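Local coordinates for protein aminotransferase TlmJ (Streptoalloteichus hindustanus, PDB 5UID) that is a probable pyridoxal 5'-phosphate-dependent aminotransferase of the DegT/DnrJ/EryC1 family, at residues N8-T13 with T327-P332; D43-E46 with G51-Q54; E271-Y276 with S298-Y303. One frame throughout, in Å; residues are numbered along the deposited sequence.

Contact 1 (N8-T13 with T327-P332); sequences NVFQPT and TFRYAP. With SO4 (sulfate ion), chain E.
V9 and T327 mark the nearest approach of two irregular loops, with CA atoms 7.4 Å apart and no hydrogen bond passing between them. Across that gap V9 CG1 reaches T327 CG2 at 4.2 Å. The same CG1 lies over the centre of the F10 ring, so V9 props the ring from one face while CE2 at its rim meets T327 CG2 and R329. That CE2 sits over one face of the guanidinium, 4.0 Å from NH1 of R329, with the two planes turned 50° apart. Bent at chi2 (-73°), the R329 chain folds back towards T327, and its NH2 donates to F328 O at 3.2 Å. The guanidinium presents its edge to a sulfate, probably from the crystallisation liquor: R329 NH1 holds O3 at 2.9 Å, and R329 NH2 holds O2 at 2.8 Å. T327 OG1 adds a bond to sulfate O1, 2.9 Å long, and Y325 OH is another partner of the ion. W234 of the second subunit packs on T327. F10 CE2 thus lies over one guanidinium face while the N-H edge meets the anion, whose charge should offset that of R329.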
loop_
_atom_site.group_PDB
_atom_site.type_symbol
_atom_site.label_atom_id
_atom_site.label_comp_id
_atom_site.label_asym_id
_atom_site.label_seq_id
_atom_site.Cartn_x
_atom_site.Cartn_y
_atom_site.Cartn_z
ATOM N N ASN A 8 -20.295 17.076 -1.216
ATOM C CA ASN A 8 -19.227 16.385 -1.924
ATOM C C ASN A 8 -19.779 15.390 -2.942
ATOM O O ASN A 8 -20.907 14.905 -2.827
ATOM C CB ASN A 8 -18.311 15.655 -0.940
ATOM C CG ASN A 8 -17.772 16.569 0.146
ATOM O OD1 ASN A 8 -16.896 17.400 -0.101
ATOM N ND2 ASN A 8 -18.291 16.413 1.359
ATOM N N VAL A 9 -18.952 15.081 -3.944
ATOM C CA VAL A 9 -19.323 14.100 -4.961
ATOM C C VAL A 9 -19.193 12.684 -4.418
ATOM O O VAL A 9 -20.043 11.826 -4.677
ATOM C CB VAL A 9 -18.469 14.295 -6.228
ATOM C CG1 VAL A 9 -18.864 13.287 -7.298
ATOM C CG2 VAL A 9 -18.617 15.699 -6.751
ATOM N N PHE A 10 -18.125 12.416 -3.671
ATOM C CA PHE A 10 -17.895 11.128 -3.037
ATOM C C PHE A 10 -17.800 11.330 -1.532
ATOM O O PHE A 10 -17.239 12.326 -1.068
ATOM C CB PHE A 10 -16.607 10.471 -3.548
ATOM C CG PHE A 10 -16.408 10.596 -5.031
ATOM C CD1 PHE A 10 -17.152 9.829 -5.909
ATOM C CD2 PHE A 10 -15.471 11.476 -5.547
ATOM C CE1 PHE A 10 -16.972 9.939 -7.270
ATOM C CE2 PHE A 10 -15.283 11.591 -6.914
ATOM C CZ PHE A 10 -16.035 10.821 -7.776
ATOM N N GLN A 11 -18.352 10.386 -0.773
ATOM C CA GLN A 11 -18.241 10.454 0.678
ATOM C C GLN A 11 -18.527 9.092 1.296
ATOM O O GLN A 11 -19.557 8.479 0.999
ATOM C CB GLN A 11 -19.190 11.507 1.248
ATOM C CG GLN A 11 -19.017 11.732 2.737
ATOM C CD GLN A 11 -19.764 12.951 3.229
ATOM O OE1 GLN A 11 -19.915 13.935 2.503
ATOM N NE2 GLN A 11 -20.240 12.892 4.465
ATOM N N PRO A 12 -17.639 8.584 2.145
ATOM C CA PRO A 12 -17.906 7.317 2.833
ATOM C C PRO A 12 -18.725 7.524 4.099
ATOM O O PRO A 12 -18.853 8.634 4.621
ATOM C CB PRO A 12 -16.501 6.805 3.167
ATOM C CG PRO A 12 -15.705 8.052 3.364
ATOM C CD PRO A 12 -16.281 9.093 2.425
ATOM N N THR A 13 -19.288 6.422 4.593
ATOM C CA THR A 13 -20.045 6.417 5.846
ATOM C C THR A 13 -19.487 5.315 6.741
ATOM O O THR A 13 -19.822 4.138 6.573
ATOM C CB THR A 13 -21.544 6.223 5.608
ATOM O OG1 THR A 13 -21.768 5.051 4.810
ATOM C CG2 THR A 13 -22.140 7.438 4.910
ATOM N N THR A 327 -17.463 17.121 -10.513
ATOM C CA THR A 327 -16.198 16.762 -11.140
ATOM C C THR A 327 -16.492 15.892 -12.354
ATOM O O THR A 327 -17.648 15.590 -12.663
ATOM C CB THR A 327 -15.267 16.040 -10.159
ATOM O OG1 THR A 327 -13.985 15.850 -10.771
ATOM C CG2 THR A 327 -15.841 14.682 -9.776
ATOM N N PHE A 328 -15.428 15.492 -13.049
ATOM C CA PHE A 328 -15.536 14.554 -14.158
ATOM C C PHE A 328 -14.570 13.399 -13.952
ATOM O O PHE A 328 -13.398 13.612 -13.626
ATOM C CB PHE A 328 -15.254 15.226 -15.506
ATOM C CG PHE A 328 -15.150 14.251 -16.646
ATOM C CD1 PHE A 328 -16.288 13.683 -17.194
ATOM C CD2 PHE A 328 -13.911 13.889 -17.158
ATOM C CE1 PHE A 328 -16.196 12.778 -18.238
ATOM C CE2 PHE A 328 -13.813 12.986 -18.199
ATOM C CZ PHE A 328 -14.956 12.429 -18.741
ATOM N N ARG A 329 -15.074 12.182 -14.139
ATOM C CA ARG A 329 -14.276 10.969 -14.223
ATOM C C ARG A 329 -14.718 10.209 -15.463
ATOM O O ARG A 329 -15.906 10.212 -15.797
ATOM C CB ARG A 329 -14.457 10.083 -12.980
ATOM C CG ARG A 329 -14.079 10.734 -11.662
ATOM C CD ARG A 329 -12.575 10.867 -11.516
ATOM N NE ARG A 329 -12.206 11.277 -10.165
ATOM C CZ ARG A 329 -12.129 12.541 -9.768
ATOM N NH1 ARG A 329 -11.787 12.826 -8.518
ATOM N NH2 ARG A 329 -12.397 13.521 -10.621
ATOM N N TYR A 330 -13.775 9.583 -16.164
ATOM C CA TYR A 330 -12.345 9.688 -15.894
ATOM C C TYR A 330 -11.704 10.437 -17.048
ATOM O O TYR A 330 -12.070 10.217 -18.204
ATOM C CB TYR A 330 -11.711 8.300 -15.731
ATOM C CG TYR A 330 -12.292 7.493 -14.593
ATOM C CD1 TYR A 330 -13.443 6.736 -14.771
ATOM C CD2 TYR A 330 -11.694 7.495 -13.340
ATOM C CE1 TYR A 330 -13.984 6.003 -13.731
ATOM C CE2 TYR A 330 -12.227 6.764 -12.292
ATOM C CZ TYR A 330 -13.372 6.020 -12.492
ATOM O OH TYR A 330 -13.904 5.293 -11.451
ATOM N N ALA A 331 -10.760 11.320 -16.737
ATOM C CA ALA A 331 -10.119 12.124 -17.765
ATOM C C ALA A 331 -9.607 11.225 -18.887
ATOM O O ALA A 331 -9.033 10.162 -18.614
ATOM C CB ALA A 331 -8.969 12.938 -17.167
ATOM N N PRO A 332 -9.819 11.596 -20.148
ATOM C CA PRO A 332 -9.441 10.706 -21.256
ATOM C C PRO A 332 -7.933 10.526 -21.329
ATOM O O PRO A 332 -7.187 11.473 -21.587
ATOM C CB PRO A 332 -9.992 11.426 -22.490
ATOM C CG PRO A 332 -10.076 12.859 -22.089
ATOM C CD PRO A 332 -10.395 12.866 -20.619
HETATM S S SO4 E . -11.264 16.437 -8.477
HETATM O O1 SO4 E . -12.550 17.111 -8.631
HETATM O O2 SO4 E . -10.922 15.743 -9.715
HETATM O O3 SO4 E . -11.354 15.472 -7.383
HETATM O O4 SO4 E . -10.234 17.427 -8.174
#

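Contact 2 (D43-E46 with G51-Q54); sequences DFAE and GAEQ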
loop_
_atom_site.group_PDB
_atom_site.type_symbol
_atom_site.label_atom_id
_atom_site.label_comp_id
_atom_site.label_asym_id
_atom_site.label_seq_id
_atom_site.Cartn_x
_atom_site.Cartn_y
_atom_site.Cartn_z
ATOM N N ASP A 43 -15.877 -13.536 3.199
ATOM C CA ASP A 43 -17.104 -12.757 3.075
ATOM C C ASP A 43 -17.245 -12.177 1.673
ATOM O O ASP A 43 -18.311 -12.269 1.053
ATOM C CB ASP A 43 -17.124 -11.641 4.121
ATOM C CG ASP A 43 -17.344 -12.163 5.528
ATOM O OD1 ASP A 43 -17.622 -13.371 5.677
ATOM O OD2 ASP A 43 -17.238 -11.361 6.482
ATOM N N PHE A 44 -16.173 -11.569 1.157
ATOM C CA PHE A 44 -16.239 -10.952 -0.164
ATOM C C PHE A 44 -16.439 -12.002 -1.252
ATOM O O PHE A 44 -17.200 -11.779 -2.202
ATOM C CB PHE A 44 -14.975 -10.129 -0.424
ATOM C CG PHE A 44 -15.121 -9.123 -1.531
ATOM C CD1 PHE A 44 -15.853 -7.964 -1.336
ATOM C CD2 PHE A 44 -14.524 -9.334 -2.763
ATOM C CE1 PHE A 44 -15.994 -7.033 -2.351
ATOM C CE2 PHE A 44 -14.657 -8.407 -3.781
ATOM C CZ PHE A 44 -15.394 -7.256 -3.576
ATOM N N ALA A 45 -15.777 -13.155 -1.124
ATOM C CA ALA A 45 -15.949 -14.228 -2.101
ATOM C C ALA A 45 -17.398 -14.693 -2.167
ATOM O O ALA A 45 -17.925 -14.951 -3.256
ATOM C CB ALA A 45 -15.026 -15.400 -1.764
ATOM N N GLU A 46 -18.058 -14.812 -1.013
ATOM C CA GLU A 46 -19.476 -15.154 -1.010
ATOM C C GLU A 46 -20.303 -14.054 -1.666
ATOM O O GLU A 46 -21.262 -14.336 -2.393
ATOM C CB GLU A 46 -19.952 -15.408 0.418
ATOM C CG GLU A 46 -21.438 -15.711 0.533
ATOM C CD GLU A 46 -21.893 -15.867 1.972
ATOM O OE1 GLU A 46 -21.028 -15.898 2.873
ATOM O OE2 GLU A 46 -23.118 -15.955 2.201
ATOM N N GLY A 51 -15.386 -18.943 -5.100
ATOM C CA GLY A 51 -14.699 -19.619 -4.021
ATOM C C GLY A 51 -13.712 -18.709 -3.315
ATOM O O GLY A 51 -13.147 -17.782 -3.900
ATOM N N ALA A 52 -13.501 -18.987 -2.027
ATOM C CA ALA A 52 -12.552 -18.198 -1.249
ATOM C C ALA A 52 -11.132 -18.332 -1.789
ATOM O O ALA A 52 -10.327 -17.403 -1.658
ATOM C CB ALA A 52 -12.606 -18.614 0.221
ATOM N N GLU A 53 -10.814 -19.470 -2.410
ATOM C CA GLU A 53 -9.474 -19.700 -2.938
ATOM C C GLU A 53 -9.134 -18.775 -4.099
ATOM O O GLU A 53 -7.949 -18.558 -4.373
ATOM C CB GLU A 53 -9.332 -21.153 -3.387
ATOM C CG GLU A 53 -10.365 -21.565 -4.423
ATOM C CD GLU A 53 -10.117 -22.948 -4.983
ATOM O OE1 GLU A 53 -9.124 -23.587 -4.577
ATOM O OE2 GLU A 53 -10.917 -23.396 -5.831
ATOM N N GLN A 54 -10.138 -18.237 -4.790
ATOM C CA GLN A 54 -9.907 -17.391 -5.953
ATOM C C GLN A 54 -9.611 -15.943 -5.593
ATOM O O GLN A 54 -9.215 -15.169 -6.473
ATOM C CB GLN A 54 -11.125 -17.428 -6.873
ATOM C CG GLN A 54 -11.515 -18.810 -7.354
ATOM C CD GLN A 54 -12.736 -18.777 -8.246
ATOM O OE1 GLN A 54 -13.856 -19.007 -7.790
ATOM N NE2 GLN A 54 -12.529 -18.481 -9.524
#
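G51, whose carbonyl meets A45 across the contact, donates its backbone N to Q54 OE1, 3.1 Å away. The bond is fairly straight, 158° at the hydrogen, and arrives in the carbonyl plane of the side-chain amide, on a lone pair. Q54 can offer OE1 there because chi1 is -57° and chi2 fully extended, which carries the amide back alongside its own turn. The backbone N of Q54 returns a bond to G51 O at 3.2 Å, so the same two residues are linked twice, once through the backbone and once through the Q54 amide. The other end of the same amide, Q54 NE2, donates to F199 O, and with both ends held the group can hardly rotate.

Against this turn the helix sets just one methyl. A45 CB lies 3.7 Å from G51 O and 3.8 Å from A52 CA; the two alanine methyls, A45 CB and A52 CB, are looser at 4.5 Å. With so small a side chain between them the backbones come close, CA to CA 5.3 Å for A45 and A52. F44, one residue earlier on the helix, takes another direction and meets the rings of W181 and F183 edge-to-face. This is a tight helix-to-strand connection: helix 35-48 turns back through 52-54 into strand 55-58, an outermost strand, within this chain, of the seven-stranded mixed sheet characteristic of fold type I pyridoxal phosphate enzymes.

Contact 3 (E271-Y276 with S298-Y303); sequences EIAERY and SSYYFY
Y276 and Y303 are brought together by differing first torsions. In Y303, CG stands opposite the backbone N (chi1 -168°), which extends the ring towards the helix; in Y276, CG lies beside its own N (chi1 -80°), which swings the ring so that its CD2 edge meets Y303, while CB already faces that ring from the helix. Y276 CB sits over the Y303 face, 3.7 Å from the centroid, a CH-pi contact, and comes within 3.4 Å of Y303 CZ. Farther along the same ring, the edge of Y276 points into the Y303 face: CD2 of Y276 is 3.6 Å from CG of Y303. The result is a T-shaped pair, centroids 4.9 Å apart and planes inclined at 58°.

One turn back, A273 is small enough to let both loop tyrosines close in. Its CB touches Y303 CD1 at 3.7 Å and Y300 CD1 at 3.9 Å. Y300 is positioned by an ST turn, in which S298 OG accepts from Y300 N at 2.9 Å, and S298 CB covers the centre of one face of the Y300 ring.

Both phenols of the stacked pair find polar partners: Y276 OH bonds P359 O, and Y303 OH bonds D277 OD1 on the helix just past Y276. V369, V372 and I373 of helix 366-383 also pack against Y276. Helix 249-280 is thus joined to the loop 298-303 that leads into the following strand by an edge-to-face tyrosine pair and the methyl of A273 set between Y303 and Y300, an arrangement that fits the C-terminal small domain of a fold type I aminotransferase.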
loop_
_atom_site.group_PDB
_atom_site.type_symbol
_atom_site.label_atom_id
_atom_site.label_comp_id
_atom_site.label_asym_id
_atom_site.label_seq_id
_atom_site.Cartn_x
_atom_site.Cartn_y
_atom_site.Cartn_z
ATOM N N GLU A 271 -32.138 5.161 -4.591
ATOM C CA GLU A 271 -33.280 6.052 -4.431
ATOM C C GLU A 271 -32.885 7.509 -4.648
ATOM O O GLU A 271 -33.725 8.322 -5.050
ATOM C CB GLU A 271 -33.924 5.854 -3.055
ATOM C CG GLU A 271 -33.188 6.496 -1.892
ATOM C CD GLU A 271 -33.849 6.207 -0.551
ATOM O OE1 GLU A 271 -34.049 5.015 -0.229
ATOM O OE2 GLU A 271 -34.176 7.171 0.175
ATOM N N ILE A 272 -31.618 7.855 -4.409
ATOM C CA ILE A 272 -31.145 9.194 -4.746
ATOM C C ILE A 272 -31.149 9.387 -6.257
ATOM O O ILE A 272 -31.686 10.374 -6.772
ATOM C CB ILE A 272 -29.746 9.444 -4.155
ATOM C CG1 ILE A 272 -29.806 9.513 -2.628
ATOM C CG2 ILE A 272 -29.151 10.723 -4.727
ATOM C CD1 ILE A 272 -28.441 9.594 -1.976
ATOM N N ALA A 273 -30.554 8.441 -6.990
ATOM C CA ALA A 273 -30.507 8.549 -8.445
ATOM C C ALA A 273 -31.904 8.569 -9.052
ATOM O O ALA A 273 -32.132 9.248 -10.061
ATOM C CB ALA A 273 -29.684 7.403 -9.032
ATOM N N GLU A 274 -32.848 7.841 -8.455
ATOM C CA GLU A 274 -34.219 7.873 -8.952
ATOM C C GLU A 274 -34.870 9.224 -8.680
ATOM O O GLU A 274 -35.612 9.741 -9.523
ATOM C CB GLU A 274 -35.026 6.735 -8.329
ATOM C CG GLU A 274 -34.588 5.361 -8.814
ATOM C CD GLU A 274 -35.298 4.225 -8.102
ATOM O OE1 GLU A 274 -35.927 4.476 -7.051
ATOM O OE2 GLU A 274 -35.224 3.079 -8.596
ATOM N N ARG A 275 -34.601 9.812 -7.512
ATOM C CA ARG A 275 -35.060 11.174 -7.258
ATOM C C ARG A 275 -34.414 12.155 -8.228
ATOM O O ARG A 275 -35.071 13.088 -8.707
ATOM C CB ARG A 275 -34.766 11.568 -5.810
ATOM C CG ARG A 275 -35.093 13.018 -5.484
ATOM C CD ARG A 275 -36.586 13.302 -5.606
ATOM N NE ARG A 275 -36.878 14.732 -5.512
ATOM C CZ ARG A 275 -37.214 15.498 -6.545
ATOM N NH1 ARG A 275 -37.318 14.970 -7.757
ATOM N NH2 ARG A 275 -37.456 16.790 -6.366
ATOM N N TYR A 276 -33.128 11.958 -8.530
ATOM C CA TYR A 276 -32.474 12.756 -9.564
ATOM C C TYR A 276 -33.182 12.595 -10.904
ATOM O O TYR A 276 -33.455 13.582 -11.599
ATOM C CB TYR A 276 -31.004 12.352 -9.697
ATOM C CG TYR A 276 -30.066 12.938 -8.666
ATOM C CD1 TYR A 276 -30.454 13.997 -7.855
ATOM C CD2 TYR A 276 -28.778 12.436 -8.516
ATOM C CE1 TYR A 276 -29.585 14.533 -6.915
ATOM C CE2 TYR A 276 -27.906 12.960 -7.584
ATOM C CZ TYR A 276 -28.313 14.010 -6.786
ATOM O OH TYR A 276 -27.436 14.531 -5.858
ATOM N N SER A 298 -26.858 -1.843 -10.872
ATOM C CA SER A 298 -25.776 -0.889 -10.699
ATOM C C SER A 298 -25.432 -0.735 -9.224
ATOM O O SER A 298 -26.265 -0.970 -8.344
ATOM C CB SER A 298 -26.149 0.477 -11.288
ATOM O OG SER A 298 -25.119 1.429 -11.075
ATOM N N SER A 299 -24.183 -0.349 -8.967
ATOM C CA SER A 299 -23.772 0.076 -7.637
ATOM C C SER A 299 -24.085 1.544 -7.377
ATOM O O SER A 299 -23.990 1.987 -6.227
ATOM C CB SER A 299 -22.274 -0.173 -7.448
ATOM O OG SER A 299 -21.952 -1.539 -7.654
ATOM N N TYR A 300 -24.456 2.294 -8.418
ATOM C CA TYR A 300 -24.760 3.722 -8.328
ATOM C C TYR A 300 -23.584 4.494 -7.728
ATOM O O TYR A 300 -23.685 5.140 -6.684
ATOM C CB TYR A 300 -26.059 3.956 -7.548
ATOM C CG TYR A 300 -27.244 3.279 -8.198
ATOM C CD1 TYR A 300 -27.968 3.914 -9.197
ATOM C CD2 TYR A 300 -27.618 1.994 -7.835
ATOM C CE1 TYR A 300 -29.045 3.291 -9.806
ATOM C CE2 TYR A 300 -28.690 1.365 -8.435
ATOM C CZ TYR A 300 -29.400 2.017 -9.419
ATOM O OH TYR A 300 -30.467 1.389 -10.018
ATOM N N TYR A 301 -22.450 4.412 -8.425
ATOM C CA TYR A 301 -21.231 5.102 -8.021
ATOM C C TYR A 301 -21.155 6.515 -8.588
ATOM O O TYR A 301 -20.743 7.440 -7.881
ATOM C CB TYR A 301 -20.005 4.290 -8.451
ATOM C CG TYR A 301 -18.691 4.877 -7.990
ATOM C CD1 TYR A 301 -18.479 5.182 -6.651
ATOM C CD2 TYR A 301 -17.658 5.116 -8.889
ATOM C CE1 TYR A 301 -17.280 5.719 -6.220
ATOM C CE2 TYR A 301 -16.452 5.648 -8.467
ATOM C CZ TYR A 301 -16.271 5.950 -7.131
ATOM O OH TYR A 301 -15.077 6.485 -6.704
ATOM N N PHE A 302 -21.537 6.696 -9.851
ATOM C CA PHE A 302 -21.635 8.004 -10.479
ATOM C C PHE A 302 -23.080 8.286 -10.863
ATOM O O PHE A 302 -23.823 7.380 -11.255
ATOM C CB PHE A 302 -20.781 8.105 -11.756
ATOM C CG PHE A 302 -19.306 7.980 -11.530
ATOM C CD1 PHE A 302 -18.709 8.506 -10.399
ATOM C CD2 PHE A 302 -18.509 7.344 -12.470
ATOM C CE1 PHE A 302 -17.345 8.393 -10.205
ATOM C CE2 PHE A 302 -17.146 7.223 -12.280
ATOM C CZ PHE A 302 -16.563 7.750 -11.146
ATOM N N TYR A 303 -23.471 9.552 -10.763
ATOM C CA TYR A 303 -24.657 10.053 -11.453
ATOM C C TYR A 303 -24.174 11.132 -12.414
ATOM O O TYR A 303 -23.981 12.287 -12.021
ATOM C CB TYR A 303 -25.709 10.587 -10.489
ATOM C CG TYR A 303 -27.027 10.839 -11.183
ATOM C CD1 TYR A 303 -27.977 9.832 -11.295
ATOM C CD2 TYR A 303 -27.308 12.071 -11.760
ATOM C CE1 TYR A 303 -29.178 10.051 -11.941
ATOM C CE2 TYR A 303 -28.506 12.298 -12.411
ATOM C CZ TYR A 303 -29.437 11.283 -12.498
ATOM O OH TYR A 303 -30.632 11.503 -13.140
#

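Overall arrangement
Contacts 1 and 3 are neighbours, their centres about 13 Å apart. F302 of contact 3 makes the closest touch: its CE1 packs 3.3 Å from F10 CE1, and F302 CZ lies 3.6 Å from R329 CB. Both contacts also reach towards the cofactor. In contact 1, Y330 OH is hydrogen-bonded to O3 of the modified lysine at position 187; in contact 3, Y301 OH bonds M186 O, one residue earlier. Contact 2 stands apart, with centres about 28 Å from contact 1 and 27 Å from contact 3, and touches neither. Helix 249-280 spans that gap: S256, the partner of D43 OD2, lies two residues past I254 of the pyridoxal phosphate pocket, while 271-276 belongs to contact 3.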